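Local atomic coordinates of xylan esterase 1 (Thermoanaerobacterium sp. 'JW/SL YS485', PDB entry 3FCY), a protein that probably removes acetyl groups from xylan and related acetylated substrates as a carbohydrate esterase of family 7 with an alpha/beta-hydrolase fold. Residues V224-S229 with M341-S346; H108-R113 with D200-M205. One frame throughout, in Å; residues are numbered along the deposited sequence.

Interaction 1: residues V224-S229 with M341-S346. With CA (calcium ion), chain D.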
# COMPACT_ATOMS: atom_id res chain seq x y z
N VAL A 224 -42.13 -13.83 7.55
CA VAL A 224 -41.40 -13.47 6.34
C VAL A 224 -41.24 -14.73 5.49
O VAL A 224 -40.74 -15.74 5.96
CB VAL A 224 -40.01 -12.88 6.67
CG1 VAL A 224 -39.17 -12.78 5.41
CG2 VAL A 224 -40.19 -11.50 7.30
N ARG A 225 -41.66 -14.64 4.23
CA ARG A 225 -41.65 -15.77 3.30
C ARG A 225 -40.37 -16.05 2.50
O ARG A 225 -40.05 -17.22 2.24
CB ARG A 225 -42.84 -15.61 2.34
CG ARG A 225 -43.20 -16.86 1.57
CD ARG A 225 -43.71 -17.95 2.49
NE ARG A 225 -44.09 -19.15 1.74
CZ ARG A 225 -43.23 -19.94 1.11
NH1 ARG A 225 -41.93 -19.66 1.13
NH2 ARG A 225 -43.67 -20.99 0.43
N LYS A 226 -39.67 -15.00 2.08
CA LYS A 226 -38.43 -15.15 1.30
C LYS A 226 -37.28 -14.35 1.91
O LYS A 226 -37.48 -13.26 2.44
CB LYS A 226 -38.64 -14.68 -0.15
CG LYS A 226 -39.53 -15.58 -1.01
CD LYS A 226 -38.96 -16.97 -1.19
CE LYS A 226 -39.84 -17.78 -2.13
NZ LYS A 226 -39.44 -19.20 -2.26
N VAL A 227 -36.07 -14.90 1.81
CA VAL A 227 -34.89 -14.24 2.37
C VAL A 227 -33.67 -14.30 1.45
O VAL A 227 -33.22 -15.39 1.09
CB VAL A 227 -34.48 -14.87 3.72
CG1 VAL A 227 -33.40 -14.02 4.38
CG2 VAL A 227 -35.70 -15.03 4.62
N VAL A 228 -33.15 -13.14 1.07
CA VAL A 228 -31.95 -13.10 0.25
C VAL A 228 -30.88 -12.44 1.11
O VAL A 228 -30.99 -11.26 1.48
CB VAL A 228 -32.15 -12.29 -1.06
CG1 VAL A 228 -30.82 -12.17 -1.80
CG2 VAL A 228 -33.17 -13.00 -1.96
N SER A 229 -29.85 -13.21 1.44
CA SER A 229 -28.76 -12.73 2.27
C SER A 229 -27.43 -12.86 1.53
O SER A 229 -26.91 -13.96 1.34
CB SER A 229 -28.71 -13.53 3.58
OG SER A 229 -27.73 -13.03 4.46
N MET A 341 -37.24 -13.96 -5.66
CA MET A 341 -38.27 -13.13 -5.04
C MET A 341 -39.58 -13.20 -5.81
O MET A 341 -40.65 -13.16 -5.20
CB MET A 341 -37.80 -11.67 -4.96
CG MET A 341 -36.83 -11.40 -3.80
SD MET A 341 -37.56 -11.75 -2.18
CE MET A 341 -36.17 -11.47 -1.09
N LEU A 342 -39.50 -13.30 -7.13
CA LEU A 342 -40.69 -13.39 -7.96
C LEU A 342 -41.51 -14.63 -7.59
O LEU A 342 -42.69 -14.72 -7.92
CB LEU A 342 -40.32 -13.40 -9.45
CG LEU A 342 -39.91 -12.02 -9.98
CD1 LEU A 342 -39.42 -12.12 -11.43
CD2 LEU A 342 -41.11 -11.08 -9.89
N GLU A 343 -40.87 -15.57 -6.89
CA GLU A 343 -41.54 -16.78 -6.43
C GLU A 343 -42.62 -16.43 -5.39
O GLU A 343 -43.35 -17.30 -4.94
CB GLU A 343 -40.54 -17.75 -5.78
CG GLU A 343 -39.69 -18.57 -6.76
CD GLU A 343 -38.64 -19.42 -6.04
OE1 GLU A 343 -38.89 -19.89 -4.91
OE2 GLU A 343 -37.56 -19.64 -6.62
N LEU A 344 -42.71 -15.16 -5.00
CA LEU A 344 -43.71 -14.77 -4.01
C LEU A 344 -45.12 -14.74 -4.62
O LEU A 344 -46.12 -14.89 -3.91
CB LEU A 344 -43.36 -13.40 -3.41
CG LEU A 344 -42.16 -13.44 -2.45
CD1 LEU A 344 -41.73 -12.03 -2.08
CD2 LEU A 344 -42.53 -14.25 -1.21
N TYR A 345 -45.20 -14.53 -5.93
CA TYR A 345 -46.48 -14.50 -6.63
C TYR A 345 -46.97 -15.93 -6.80
O TYR A 345 -46.20 -16.84 -6.67
CB TYR A 345 -46.31 -13.91 -8.02
CG TYR A 345 -46.33 -12.41 -8.06
CD1 TYR A 345 -45.19 -11.68 -8.38
CD2 TYR A 345 -47.52 -11.71 -7.81
CE1 TYR A 345 -45.22 -10.29 -8.47
CE2 TYR A 345 -47.56 -10.32 -7.89
CZ TYR A 345 -46.41 -9.62 -8.22
OH TYR A 345 -46.46 -8.26 -8.32
N SER A 346 -48.24 -16.14 -7.10
CA SER A 346 -48.70 -17.51 -7.30
C SER A 346 -48.62 -17.86 -8.79
O SER A 346 -48.13 -17.01 -9.56
CB SER A 346 -50.13 -17.69 -6.79
OG SER A 346 -50.12 -17.81 -5.37
OXT SER A 346 -49.02 -18.99 -9.16
CA CA D . -44.61 -18.80 -6.68
O HOH W 1 -43.89 -18.08 -9.22
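Lys226 lays its aliphatic chain against Leu344, and the two side chains run past each other in opposite directions with CG of the lysine 3.3 Å from CD2 of the leucine, closer than carbons usually come. Met341 bends toward the strand; its SD rests 3.7 Å from Lys226 CB and its methyl presses on Val228, CE to CG2 3.5 Å. This apolar side is buried. The contact packs helix 333-342 and the type I turn from Leu342 to Tyr345 onto strand 226-230 of the alpha/beta-hydrolase sheet. Toward solvent the character changes. A bend at chi2 (-63°) carries Lys226 NZ out to Glu343, whose OE1 it meets at 2.8 Å from the anti side, 32° out of the carboxylate plane. Asp289 grips NZ as well, as its stronger partner, and holds Arg225, while Phe340 offers Lys226 its ring in a cation-pi contact. A leucine in place of Lys226 would probably leave the Glu343 carboxylate without its cationic mate and cost Asp289 one of its salt bridges. Through its backbone rather than its carboxylate, Glu343 also binds a calcium ion, its O at 2.6 Å and Tyr345 O at 2.5 Å, with a water as further ligand.

Interaction 2: residues H108-R113 with D200-M205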
# COMPACT_ATOMS: atom_id res chain seq x y z
N HIS A 108 -50.52 -7.50 -3.07
CA HIS A 108 -49.42 -8.12 -3.80
C HIS A 108 -48.21 -8.29 -2.89
O HIS A 108 -48.25 -7.92 -1.72
CB HIS A 108 -49.06 -7.24 -5.00
CG HIS A 108 -48.93 -5.79 -4.67
ND1 HIS A 108 -47.94 -5.30 -3.83
CD2 HIS A 108 -49.68 -4.72 -5.02
CE1 HIS A 108 -48.09 -4.00 -3.69
NE2 HIS A 108 -49.14 -3.62 -4.40
N PRO A 109 -47.11 -8.88 -3.42
CA PRO A 109 -45.91 -9.08 -2.60
C PRO A 109 -45.21 -7.78 -2.23
O PRO A 109 -45.47 -6.72 -2.82
CB PRO A 109 -45.03 -9.97 -3.47
CG PRO A 109 -46.02 -10.69 -4.34
CD PRO A 109 -46.98 -9.59 -4.70
N ALA A 110 -44.32 -7.87 -1.26
CA ALA A 110 -43.55 -6.71 -0.82
C ALA A 110 -42.13 -7.17 -0.53
O ALA A 110 -41.89 -8.32 -0.14
CB ALA A 110 -44.17 -6.10 0.44
N LEU A 111 -41.18 -6.27 -0.75
CA LEU A 111 -39.78 -6.56 -0.49
C LEU A 111 -39.24 -5.51 0.47
O LEU A 111 -39.49 -4.32 0.29
CB LEU A 111 -38.97 -6.53 -1.79
CG LEU A 111 -37.44 -6.56 -1.64
CD1 LEU A 111 -36.98 -7.93 -1.13
CD2 LEU A 111 -36.78 -6.27 -2.99
N ILE A 112 -38.50 -5.95 1.48
CA ILE A 112 -37.90 -5.03 2.44
C ILE A 112 -36.38 -5.15 2.32
O ILE A 112 -35.81 -6.20 2.58
CB ILE A 112 -38.30 -5.35 3.89
CG1 ILE A 112 -39.83 -5.38 4.03
CG2 ILE A 112 -37.73 -4.29 4.83
CD1 ILE A 112 -40.31 -5.82 5.41
N ARG A 113 -35.73 -4.06 1.90
CA ARG A 113 -34.28 -4.06 1.74
C ARG A 113 -33.58 -3.45 2.95
O ARG A 113 -34.08 -2.50 3.56
CB ARG A 113 -33.87 -3.28 0.49
CG ARG A 113 -33.92 -4.05 -0.81
CD ARG A 113 -33.46 -3.16 -1.96
NE ARG A 113 -33.16 -3.89 -3.19
CZ ARG A 113 -32.13 -4.73 -3.34
NH1 ARG A 113 -31.29 -4.93 -2.33
NH2 ARG A 113 -31.93 -5.34 -4.50
N ASP A 200 -48.63 -12.74 3.50
CA ASP A 200 -47.97 -14.03 3.30
C ASP A 200 -47.01 -14.01 2.12
O ASP A 200 -46.44 -15.05 1.76
CB ASP A 200 -49.00 -15.14 3.07
CG ASP A 200 -49.84 -15.44 4.30
OD1 ASP A 200 -49.30 -15.39 5.42
OD2 ASP A 200 -51.04 -15.74 4.13
N ARG A 201 -46.82 -12.85 1.51
CA ARG A 201 -45.93 -12.72 0.36
C ARG A 201 -44.90 -11.60 0.57
O ARG A 201 -44.78 -10.69 -0.26
CB ARG A 201 -46.76 -12.45 -0.91
CG ARG A 201 -47.84 -13.52 -1.20
CD ARG A 201 -48.69 -13.14 -2.41
NE ARG A 201 -49.86 -14.01 -2.57
CZ ARG A 201 -49.87 -15.18 -3.21
NH1 ARG A 201 -48.77 -15.64 -3.79
NH2 ARG A 201 -51.00 -15.88 -3.28
N VAL A 202 -44.18 -11.66 1.68
CA VAL A 202 -43.18 -10.65 2.00
C VAL A 202 -41.77 -11.23 2.03
O VAL A 202 -41.53 -12.27 2.64
CB VAL A 202 -43.46 -9.98 3.38
CG1 VAL A 202 -42.33 -9.01 3.74
CG2 VAL A 202 -44.78 -9.22 3.34
N GLY A 203 -40.85 -10.55 1.35
CA GLY A 203 -39.47 -10.99 1.31
C GLY A 203 -38.54 -9.90 1.81
O GLY A 203 -38.89 -8.71 1.78
N VAL A 204 -37.36 -10.29 2.29
CA VAL A 204 -36.38 -9.34 2.79
C VAL A 204 -35.05 -9.64 2.11
O VAL A 204 -34.76 -10.79 1.79
CB VAL A 204 -36.23 -9.43 4.33
CG1 VAL A 204 -37.59 -9.22 4.99
CG2 VAL A 204 -35.65 -10.78 4.72
N MET A 205 -34.24 -8.60 1.90
CA MET A 205 -32.97 -8.77 1.20
C MET A 205 -31.94 -7.70 1.55
O MET A 205 -32.30 -6.58 1.92
CB MET A 205 -33.24 -8.78 -0.30
CG MET A 205 -32.02 -8.75 -1.20
SD MET A 205 -32.51 -8.96 -2.93
CE MET A 205 -33.55 -7.56 -3.14
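The carbonyl oxygen of Gly203 accepts the shortest hydrogen bond of the pair, from Ile112 N at 2.8 Å and in the carbonyl plane, while the CA-H of Leu111 approaches the same oxygen at 3.3 Å. Ala110 O is held likewise, by Gly203 N in a nearly straight bond (170° at the hydrogen) and by the CA-H of Val202. With the bonds from Ala110 N to Arg201 O and from Met205 N to Ile112 O, these form the ladder of two parallel neighbours, strands 108-114 and 202-207, in the central sheet of the alpha/beta hydrolase. On one face Ala110, Ile112 and Val202 pack on helix 176-192, and Val204, on the same face, touches Val227; Ile112 reaches along it to set CD1 4.1 Å from Val202 CG1. The other face carries Leu111, Arg113 and Met205. With no side chain at Gly203, Leu111 CD1 lies 3.6 Å from Gly203 O, and its CD2 meets the methyl of Met205 at 3.5 Å. Met205 starts out extended and then turns at chi3 (60°), which brings CE over one face of the Arg113 guanidinium, 3.0 Å above its plane and offset toward the rim. At the opposite end of the ladder, the Pro109 ring and the Arg201 side chain lie alongside each other, and Pro109 CG lies 3.9 Å from Arg201 CB. The guanidinium of Arg201 continues past the proline to Asp198, Leu344 O and Ser346 OG. Strand 202-207 runs on to Ser208, the predicted nucleophile. The N-H and C=O groups that pair across the two strands thus have their bonds inside the buried sheet, with the doubly contacted carbonyls of both strands lying between largely apolar side chains.

In the fold
Interactions 1 and 2 lie side by side, their centres about 6 Å apart, around one central sheet in which strand 202-207 sits between 108-114 and 226-230. Along the chain, both segments of interaction 2 precede those of interaction 1. Arg225 N, just ahead of strand 226-230, hydrogen-bonds to Val202 O of the neighbouring strand. Tyr345 also packs on Pro109, and Met341 CE on Val204 O. The C-terminal helix 333-342 and calcium-bound tail are thereby tied to three neighbouring strands, the middle one leading to the predicted nucleophile Ser208.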